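Long-range contacts in staphylococcal superantigen-like 1 (Staphylococcus aureus, PDB 4O1N), which probably promotes virulence by proteolytically cleaving host collagens and cytokines, including IL8, IL17A and interferon-gamma: residues Y31-L36 and F86-G91; K51-V56 and R64-G69. All coordinates share one frame; numbering follows the deposited sequence.

Interaction 1: Y31-L36 and F86-G91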
ATOM      1  N   TYR A  31      -3.497  10.784   2.977  1.00 32.75           N
ATOM      2  CA  TYR A  31      -4.221   9.627   2.467  1.00 31.90           C
ATOM      3  C   TYR A  31      -5.252   9.957   1.396  1.00 31.23           C
ATOM      4  O   TYR A  31      -5.927   9.048   0.932  1.00 31.00           O
ATOM      5  CB  TYR A  31      -4.820   8.807   3.624  1.00 32.13           C
ATOM      6  CG  TYR A  31      -3.752   7.961   4.289  1.00 33.20           C
ATOM      7  CD1 TYR A  31      -3.263   6.831   3.670  1.00 34.08           C
ATOM      8  CD2 TYR A  31      -3.180   8.338   5.495  1.00 32.73           C
ATOM      9  CE1 TYR A  31      -2.271   6.073   4.265  1.00 35.09           C
ATOM     10  CE2 TYR A  31      -2.192   7.597   6.086  1.00 32.87           C
ATOM     11  CZ  TYR A  31      -1.735   6.465   5.471  1.00 34.49           C
ATOM     12  OH  TYR A  31      -0.732   5.718   6.050  1.00 36.20           O
ATOM     13  N   ASN A  32      -5.366  11.241   1.016  1.00 33.54           N
ATOM     14  CA  ASN A  32      -6.090  11.674  -0.211  1.00 34.81           C
ATOM     15  C   ASN A  32      -5.156  12.036  -1.411  1.00 31.45           C
ATOM     16  O   ASN A  32      -5.594  12.477  -2.472  1.00 26.55           O
ATOM     17  CB  ASN A  32      -7.071  12.811   0.090  1.00 40.47           C
ATOM     18  CG  ASN A  32      -8.391  12.300   0.697  1.00 48.85           C
ATOM     19  OD1 ASN A  32      -9.440  12.296   0.038  1.00 56.57           O
ATOM     20  ND2 ASN A  32      -8.337  11.836   1.950  1.00 50.30           N
ATOM     21  N   LYS A  33      -3.862  11.803  -1.270  1.00 28.76           N
ATOM     22  CA  LYS A  33      -3.016  11.983  -2.410  1.00 28.42           C
ATOM     23  C   LYS A  33      -3.357  10.969  -3.517  1.00 28.51           C
ATOM     24  O   LYS A  33      -3.641   9.800  -3.249  1.00 26.82           O
ATOM     25  CB  LYS A  33      -1.557  11.846  -2.024  1.00 28.33           C
ATOM     26  CG  LYS A  33      -1.000  12.936  -1.130  1.00 28.48           C
ATOM     27  CD  LYS A  33       0.376  12.498  -0.631  1.00 29.55           C
ATOM     28  CE  LYS A  33       1.120  13.568   0.161  1.00 29.48           C
ATOM     29  NZ  LYS A  33       1.763  14.584  -0.714  1.00 29.62           N
ATOM     30  N   PRO A  34      -3.306  11.412  -4.776  1.00 29.38           N
ATOM     31  CA  PRO A  34      -3.537  10.501  -5.881  1.00 28.75           C
ATOM     32  C   PRO A  34      -2.443   9.464  -6.009  1.00 28.13           C
ATOM     33  O   PRO A  34      -1.337   9.664  -5.525  1.00 28.20           O
ATOM     34  CB  PRO A  34      -3.547  11.419  -7.112  1.00 29.36           C
ATOM     35  CG  PRO A  34      -2.834  12.636  -6.699  1.00 30.35           C
ATOM     36  CD  PRO A  34      -3.042  12.790  -5.227  1.00 30.04           C
ATOM     37  N   ILE A  35      -2.779   8.371  -6.682  1.00 27.36           N
ATOM     38  CA  ILE A  35      -1.937   7.216  -6.801  1.00 26.09           C
ATOM     39  C   ILE A  35      -1.641   6.925  -8.242  1.00 25.85           C
ATOM     40  O   ILE A  35      -2.539   6.942  -9.060  1.00 26.08           O
ATOM     41  CB  ILE A  35      -2.657   5.974  -6.267  1.00 25.86           C
ATOM     42  CG1 ILE A  35      -2.993   6.155  -4.790  1.00 26.47           C
ATOM     43  CG2 ILE A  35      -1.808   4.727  -6.441  1.00 26.78           C
ATOM     44  CD1 ILE A  35      -1.790   6.347  -3.875  1.00 27.10           C
ATOM     45  N   LEU A  36      -0.378   6.630  -8.533  1.00 23.71           N
ATOM     46  CA  LEU A  36      -0.016   6.098  -9.798  1.00 23.91           C
ATOM     47  C   LEU A  36       0.205   4.596  -9.579  1.00 25.04           C
ATOM     48  O   LEU A  36       1.141   4.161  -8.871  1.00 25.35           O
ATOM     49  CB  LEU A  36       1.253   6.781 -10.322  1.00 23.86           C
ATOM     50  CG  LEU A  36       1.863   6.093 -11.544  1.00 23.80           C
ATOM     51  CD1 LEU A  36       0.828   6.124 -12.664  1.00 24.33           C
ATOM     52  CD2 LEU A  36       3.141   6.764 -11.989  1.00 24.34           C
ATOM     53  N   PHE A  86       3.071   0.837  -6.976  1.00 24.51           N
ATOM     54  CA  PHE A  86       2.037   1.630  -6.303  1.00 23.86           C
ATOM     55  C   PHE A  86       2.721   2.871  -5.721  1.00 24.10           C
ATOM     56  O   PHE A  86       3.455   2.799  -4.734  1.00 23.85           O
ATOM     57  CB  PHE A  86       1.383   0.801  -5.202  1.00 25.05           C
ATOM     58  CG  PHE A  86       0.131   1.410  -4.616  1.00 24.16           C
ATOM     59  CD1 PHE A  86      -1.132   0.993  -5.062  1.00 25.13           C
ATOM     60  CD2 PHE A  86       0.207   2.359  -3.615  1.00 23.72           C
ATOM     61  CE1 PHE A  86      -2.280   1.534  -4.542  1.00 24.16           C
ATOM     62  CE2 PHE A  86      -0.935   2.903  -3.079  1.00 23.82           C
ATOM     63  CZ  PHE A  86      -2.174   2.494  -3.539  1.00 24.45           C
ATOM     64  N   ILE A  87       2.482   4.001  -6.372  1.00 24.85           N
ATOM     65  CA  ILE A  87       3.318   5.188  -6.245  1.00 25.36           C
ATOM     66  C   ILE A  87       2.518   6.352  -5.681  1.00 24.35           C
ATOM     67  O   ILE A  87       1.446   6.683  -6.174  1.00 24.42           O
ATOM     68  CB  ILE A  87       3.860   5.613  -7.631  1.00 26.40           C
ATOM     69  CG1 ILE A  87       4.998   4.699  -8.066  1.00 25.96           C
ATOM     70  CG2 ILE A  87       4.414   7.036  -7.623  1.00 27.72           C
ATOM     71  CD1 ILE A  87       5.304   4.802  -9.544  1.00 24.29           C
ATOM     72  N   LEU A  88       3.071   6.975  -4.664  1.00 23.85           N
ATOM     73  CA  LEU A  88       2.429   8.078  -3.993  1.00 25.11           C
ATOM     74  C   LEU A  88       3.508   9.121  -3.753  1.00 25.59           C
ATOM     75  O   LEU A  88       4.609   8.770  -3.327  1.00 28.19           O
ATOM     76  CB  LEU A  88       1.796   7.564  -2.694  1.00 25.02           C
ATOM     77  CG  LEU A  88       1.265   8.635  -1.745  1.00 26.95           C
ATOM     78  CD1 LEU A  88       0.179   8.050  -0.844  1.00 29.51           C
ATOM     79  CD2 LEU A  88       2.351   9.255  -0.887  1.00 26.31           C
ATOM     80  N   ARG A  89       3.229  10.384  -4.039  1.00 25.88           N
ATOM     81  CA  ARG A  89       4.275  11.412  -3.961  1.00 27.73           C
ATOM     82  C   ARG A  89       4.411  11.938  -2.529  1.00 30.08           C
ATOM     83  O   ARG A  89       3.499  12.599  -1.982  1.00 28.38           O
ATOM     84  CB  ARG A  89       3.980  12.618  -4.840  1.00 28.53           C
ATOM     85  CG  ARG A  89       3.319  12.412  -6.196  1.00 27.80           C
ATOM     86  CD  ARG A  89       2.873  13.760  -6.705  1.00 27.40           C
ATOM     87  NE  ARG A  89       3.662  14.084  -7.841  1.00 29.55           N
ATOM     88  CZ  ARG A  89       4.484  15.113  -8.025  1.00 29.82           C
ATOM     89  NH1 ARG A  89       4.644  16.130  -7.198  1.00 28.52           N
ATOM     90  NH2 ARG A  89       5.122  15.116  -9.169  1.00 32.45           N
ATOM     91  N   GLU A  90       5.552  11.697  -1.917  1.00 31.93           N
ATOM     92  CA  GLU A  90       5.682  12.051  -0.493  1.00 33.56           C
ATOM     93  C   GLU A  90       5.390  13.512  -0.134  1.00 35.01           C
ATOM     94  O   GLU A  90       4.620  13.776   0.813  1.00 40.50           O
ATOM     95  CB  GLU A  90       7.040  11.638   0.062  1.00 32.40           C
ATOM     96  CG  GLU A  90       7.099  10.152   0.392  1.00 32.45           C
ATOM     97  CD  GLU A  90       6.070   9.720   1.433  1.00 32.86           C
ATOM     98  OE1 GLU A  90       5.998  10.327   2.505  1.00 33.97           O
ATOM     99  OE2 GLU A  90       5.330   8.756   1.200  1.00 31.53           O
ATOM    100  N   GLY A  91       5.947  14.470  -0.861  1.00 34.28           N
ATOM    101  CA  GLY A  91       5.764  15.880  -0.437  1.00 33.10           C
ATOM    102  C   GLY A  91       4.701  16.643  -1.197  1.00 31.98           C
ATOM    103  O   GLY A  91       4.007  16.088  -2.041  1.00 29.81           O
TER
HETATM  104  O   HOH W   1       0.465  11.485  -5.206  1.00 26.17           O
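Backbone bonds between L36 and I87 fix one end of this contact. The two form an antiparallel hydrogen-bonded pair, with L36 N to I87 O at 3.0 Å and I87 N to L36 O at 2.8 Å. The same I87 O thus accepts one N-H bond and, besides it, a weaker CA-H...O contact from I35. Next along, the direct pairing gives way to a water, which donates to P34 O and accepts a longer bond from R89 N.

A second polar site lies at the far end. K33 runs out extended and bends only at its last torsion (chi4 -79°), which brings NZ 2.9 Å from R89 O, nearly in line with the carbonyl bond (C=O...N 168°). A weak bond from NZ to E90 O, 3.3 Å, adds to this, and D92 offers a long, weak ion pair.

Apolar contacts accompany both polar sites. CG2 of I35 sits 3.7 Å from the centroid of the F86 ring and 13° off its normal, a CH-pi contact over the ring face; CD1 of the same residue meets F86 CE2 at 3.6 Å. The L88 and K33 side chains cross at about a right angle, L88 CD2 lying 3.8 Å from K33 CD. L36 and I87 lie side by side, L36 CD2 near I87 CD1, both side chains touching S63 of strand 61-66.

Y149 of helix 144-159, in the beta-grasp half, touches I35 and gives K33 O a weak bond. The chemistry implies that the K33 ammonium is probably stabilised by the carbonyls of R89 and, weakly, E90, which turn their negative ends to it, so the linker after helix 24-31 is held to the OB-fold sheet at both ends.

Interaction 2: K51-V56 and R64-G69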
ATOM      1  N   LYS A  51      22.282   4.599  -0.458  1.00 52.69           N
ATOM      2  CA  LYS A  51      20.842   4.491  -0.573  1.00 49.03           C
ATOM      3  C   LYS A  51      20.468   3.675  -1.807  1.00 46.11           C
ATOM      4  O   LYS A  51      21.277   3.483  -2.719  1.00 44.95           O
ATOM      5  CB  LYS A  51      20.244   5.877  -0.643  1.00 52.42           C
ATOM      6  CG  LYS A  51      20.333   6.598   0.689  1.00 56.62           C
ATOM      7  CD  LYS A  51      20.491   8.093   0.475  1.00 63.11           C
ATOM      8  CE  LYS A  51      19.843   8.893   1.600  1.00 68.29           C
ATOM      9  NZ  LYS A  51      20.094  10.359   1.448  1.00 71.02           N
ATOM     10  N   HIS A  52      19.229   3.204  -1.814  1.00 42.21           N
ATOM     11  CA  HIS A  52      18.725   2.319  -2.828  1.00 38.93           C
ATOM     12  C   HIS A  52      17.441   2.814  -3.444  1.00 37.16           C
ATOM     13  O   HIS A  52      16.502   3.158  -2.736  1.00 35.82           O
ATOM     14  CB  HIS A  52      18.482   0.981  -2.201  1.00 41.53           C
ATOM     15  CG  HIS A  52      19.731   0.344  -1.732  1.00 43.75           C
ATOM     16  ND1 HIS A  52      20.261   0.592  -0.486  1.00 44.41           N
ATOM     17  CD2 HIS A  52      20.596  -0.481  -2.364  1.00 46.13           C
ATOM     18  CE1 HIS A  52      21.395  -0.077  -0.361  1.00 48.02           C
ATOM     19  NE2 HIS A  52      21.624  -0.733  -1.489  1.00 46.82           N
ATOM     20  N   TYR A  53      17.403   2.799  -4.776  1.00 36.41           N
ATOM     21  CA  TYR A  53      16.339   3.403  -5.545  1.00 33.89           C
ATOM     22  C   TYR A  53      15.903   2.511  -6.710  1.00 33.01           C
ATOM     23  O   TYR A  53      16.690   1.738  -7.269  1.00 32.10           O
ATOM     24  CB  TYR A  53      16.839   4.740  -6.100  1.00 33.53           C
ATOM     25  CG  TYR A  53      17.212   5.767  -5.049  1.00 33.64           C
ATOM     26  CD1 TYR A  53      16.229   6.324  -4.225  1.00 33.19           C
ATOM     27  CD2 TYR A  53      18.538   6.190  -4.883  1.00 33.68           C
ATOM     28  CE1 TYR A  53      16.542   7.280  -3.276  1.00 33.86           C
ATOM     29  CE2 TYR A  53      18.866   7.147  -3.931  1.00 34.37           C
ATOM     30  CZ  TYR A  53      17.872   7.682  -3.136  1.00 34.76           C
ATOM     31  OH  TYR A  53      18.205   8.609  -2.209  1.00 35.50           O
ATOM     32  N   LEU A  54      14.646   2.662  -7.087  1.00 32.78           N
ATOM     33  CA  LEU A  54      14.127   2.101  -8.319  1.00 33.94           C
ATOM     34  C   LEU A  54      13.537   3.204  -9.161  1.00 32.06           C
ATOM     35  O   LEU A  54      12.630   3.893  -8.714  1.00 30.42           O
ATOM     36  CB  LEU A  54      13.031   1.087  -8.025  1.00 33.92           C
ATOM     37  CG  LEU A  54      12.471   0.533  -9.317  1.00 34.87           C
ATOM     38  CD1 LEU A  54      13.132  -0.782  -9.640  1.00 37.44           C
ATOM     39  CD2 LEU A  54      10.986   0.330  -9.194  1.00 35.88           C
ATOM     40  N   GLU A  55      14.047   3.360 -10.380  1.00 33.85           N
ATOM     41  CA  GLU A  55      13.515   4.329 -11.338  1.00 34.96           C
ATOM     42  C   GLU A  55      12.532   3.656 -12.287  1.00 33.44           C
ATOM     43  O   GLU A  55      12.799   2.568 -12.768  1.00 32.53           O
ATOM     44  CB  GLU A  55      14.643   5.005 -12.143  1.00 36.44           C
ATOM     45  CG  GLU A  55      14.116   6.086 -13.063  1.00 39.94           C
ATOM     46  CD  GLU A  55      15.165   7.016 -13.653  1.00 43.68           C
ATOM     47  OE1 GLU A  55      14.860   7.616 -14.709  1.00 52.51           O
ATOM     48  OE2 GLU A  55      16.256   7.178 -13.099  1.00 40.08           O
ATOM     49  N   VAL A  56      11.414   4.318 -12.558  1.00 33.81           N
ATOM     50  CA  VAL A  56      10.347   3.747 -13.350  1.00 35.49           C
ATOM     51  C   VAL A  56       9.651   4.807 -14.136  1.00 36.33           C
ATOM     52  O   VAL A  56       9.247   5.811 -13.562  1.00 34.91           O
ATOM     53  CB  VAL A  56       9.217   3.181 -12.478  1.00 39.62           C
ATOM     54  CG1 VAL A  56       7.986   2.902 -13.320  1.00 42.99           C
ATOM     55  CG2 VAL A  56       9.626   1.897 -11.811  1.00 42.83           C
ATOM     56  N   ARG A  64      10.770   8.001  -9.122  1.00 28.08           N
ATOM     57  CA  ARG A  64      11.873   7.401  -8.391  1.00 29.80           C
ATOM     58  C   ARG A  64      11.420   6.923  -6.991  1.00 30.71           C
ATOM     59  O   ARG A  64      10.989   7.708  -6.135  1.00 27.98           O
ATOM     60  CB  ARG A  64      13.026   8.393  -8.319  1.00 31.09           C
ATOM     61  CG  ARG A  64      14.315   7.843  -7.730  1.00 32.57           C
ATOM     62  CD  ARG A  64      14.504   8.368  -6.328  1.00 35.20           C
ATOM     63  NE  ARG A  64      15.654   9.227  -6.210  1.00 37.18           N
ATOM     64  CZ  ARG A  64      15.884  10.078  -5.213  1.00 38.56           C
ATOM     65  NH1 ARG A  64      15.042  10.234  -4.205  1.00 38.73           N
ATOM     66  NH2 ARG A  64      16.986  10.789  -5.248  1.00 39.89           N
ATOM     67  N   ILE A  65      11.521   5.608  -6.780  1.00 32.15           N
ATOM     68  CA  ILE A  65      10.969   4.957  -5.594  1.00 30.86           C
ATOM     69  C   ILE A  65      12.085   4.560  -4.668  1.00 29.83           C
ATOM     70  O   ILE A  65      12.912   3.775  -5.047  1.00 30.63           O
ATOM     71  CB  ILE A  65      10.184   3.699  -5.985  1.00 31.12           C
ATOM     72  CG1 ILE A  65       9.035   4.096  -6.910  1.00 31.95           C
ATOM     73  CG2 ILE A  65       9.635   2.984  -4.756  1.00 30.89           C
ATOM     74  CD1 ILE A  65       8.275   2.921  -7.468  1.00 32.18           C
ATOM     75  N   THR A  66      12.103   5.113  -3.461  1.00 28.24           N
ATOM     76  CA  THR A  66      13.091   4.743  -2.475  1.00 27.45           C
ATOM     77  C   THR A  66      12.771   3.377  -1.865  1.00 29.67           C
ATOM     78  O   THR A  66      11.626   3.099  -1.508  1.00 27.14           O
ATOM     79  CB  THR A  66      13.178   5.782  -1.341  1.00 27.55           C
ATOM     80  OG1 THR A  66      13.323   7.104  -1.875  1.00 26.13           O
ATOM     81  CG2 THR A  66      14.379   5.538  -0.436  1.00 26.62           C
ATOM     82  N   LEU A  67      13.817   2.534  -1.766  1.00 33.42           N
ATOM     83  CA  LEU A  67      13.756   1.201  -1.158  1.00 34.09           C
ATOM     84  C   LEU A  67      14.515   1.185   0.159  1.00 36.53           C
ATOM     85  O   LEU A  67      15.724   1.373   0.187  1.00 35.72           O
ATOM     86  CB  LEU A  67      14.353   0.151  -2.077  1.00 33.40           C
ATOM     87  CG  LEU A  67      13.826   0.194  -3.496  1.00 33.79           C
ATOM     88  CD1 LEU A  67      14.660  -0.681  -4.400  1.00 34.03           C
ATOM     89  CD2 LEU A  67      12.376  -0.249  -3.561  1.00 33.17           C
ATOM     90  N   LEU A  68      13.782   0.913   1.232  1.00 40.95           N
ATOM     91  CA  LEU A  68      14.208   1.175   2.596  1.00 43.85           C
ATOM     92  C   LEU A  68      14.304  -0.092   3.404  1.00 48.69           C
ATOM     93  O   LEU A  68      15.204  -0.248   4.195  1.00 58.63           O
ATOM     94  CB  LEU A  68      13.155   2.057   3.280  1.00 45.26           C
ATOM     95  CG  LEU A  68      13.410   3.533   3.556  1.00 46.25           C
ATOM     96  CD1 LEU A  68      14.548   4.065   2.694  1.00 45.00           C
ATOM     97  CD2 LEU A  68      12.118   4.318   3.344  1.00 46.86           C
ATOM     98  N   GLY A  69      13.330  -0.979   3.265  1.00 52.61           N
ATOM     99  CA  GLY A  69      13.236  -2.138   4.137  1.00 48.67           C
ATOM    100  C   GLY A  69      13.863  -3.319   3.457  1.00 44.62           C
ATOM    101  O   GLY A  69      14.958  -3.215   2.900  1.00 41.60           O
TER
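I65 N donates to L54 O at 2.8 Å with an N-H...O angle of 172°, the shortest bond of this pairing. The return bond, L54 N to I65 O, measures 2.9 Å and completes an antiparallel hydrogen-bonded pair. I65 O is approached again by the CA-H of Y53, 3.5 Å from CA, so this carbonyl has both a strong and a weak donor. A third backbone bond, L67 N to H52 O at 2.9 Å, continues the pairing to L67. The axes of strands 51-56 and 64-66 come within 4.6 Å at 151°, as expected for a twisted hairpin.

On the face carrying Y53, R64 and T66, an arginine lies over an aromatic ring. R64 leaves its backbone extended and then turns at chi2 and again at chi3, which folds the guanidinium back across the neighbouring strand. It settles flat on Y53: the two centres are 3.9 Å apart with planes 21° from parallel, and R64 CZ stands over the ring face, displaced from its middle, in cation-pi geometry. NH1 of R64 comes 3.4 Å from Y53 CE1. T66 OG1 approaches the same ring differently, at its edge and in its plane, 3.5 Å from Y53 CE1. R64 also touches Y46 and Y99 on the flanking strands.

On the other face L54 and I65 make apolar contacts. Their side chains run alongside each other in the interior of the OB-fold barrel, L54 touching I83, I65 touching V85 and both touching V104, while L67 CD1 reaches toward L54 CB.

The chemistry therefore divides by face: leucine and isoleucine line the barrel, whereas on the other side the Y53 pi face probably attracts and steadies the R64 guanidinium while its ring edge meets T66 OG1.

Overall arrangement
From the N terminus, the chain leaves helix 24-31 and runs through 31-36 to the edge strand 36-38. It then builds strands 41-48, 51-58 and 61-66, where interaction 2 closes the beta hairpin of strands 51-58 and 61-66, with seven residues between its segments. Only after strand 78-81, at the end region of strand 83-87, does interaction 1 close, 50 residues beyond its first segment, so interaction 2 is nested within it. Both belong to the same OB-fold sheet, one at its outer edge and one further across it. Their centres lie about 15 Å apart, yet they meet directly where I87 CG1 packs 3.8 Å from I65 CD1. Interaction 1 also borders helix 144-159, linking the OB-fold and beta-grasp halves.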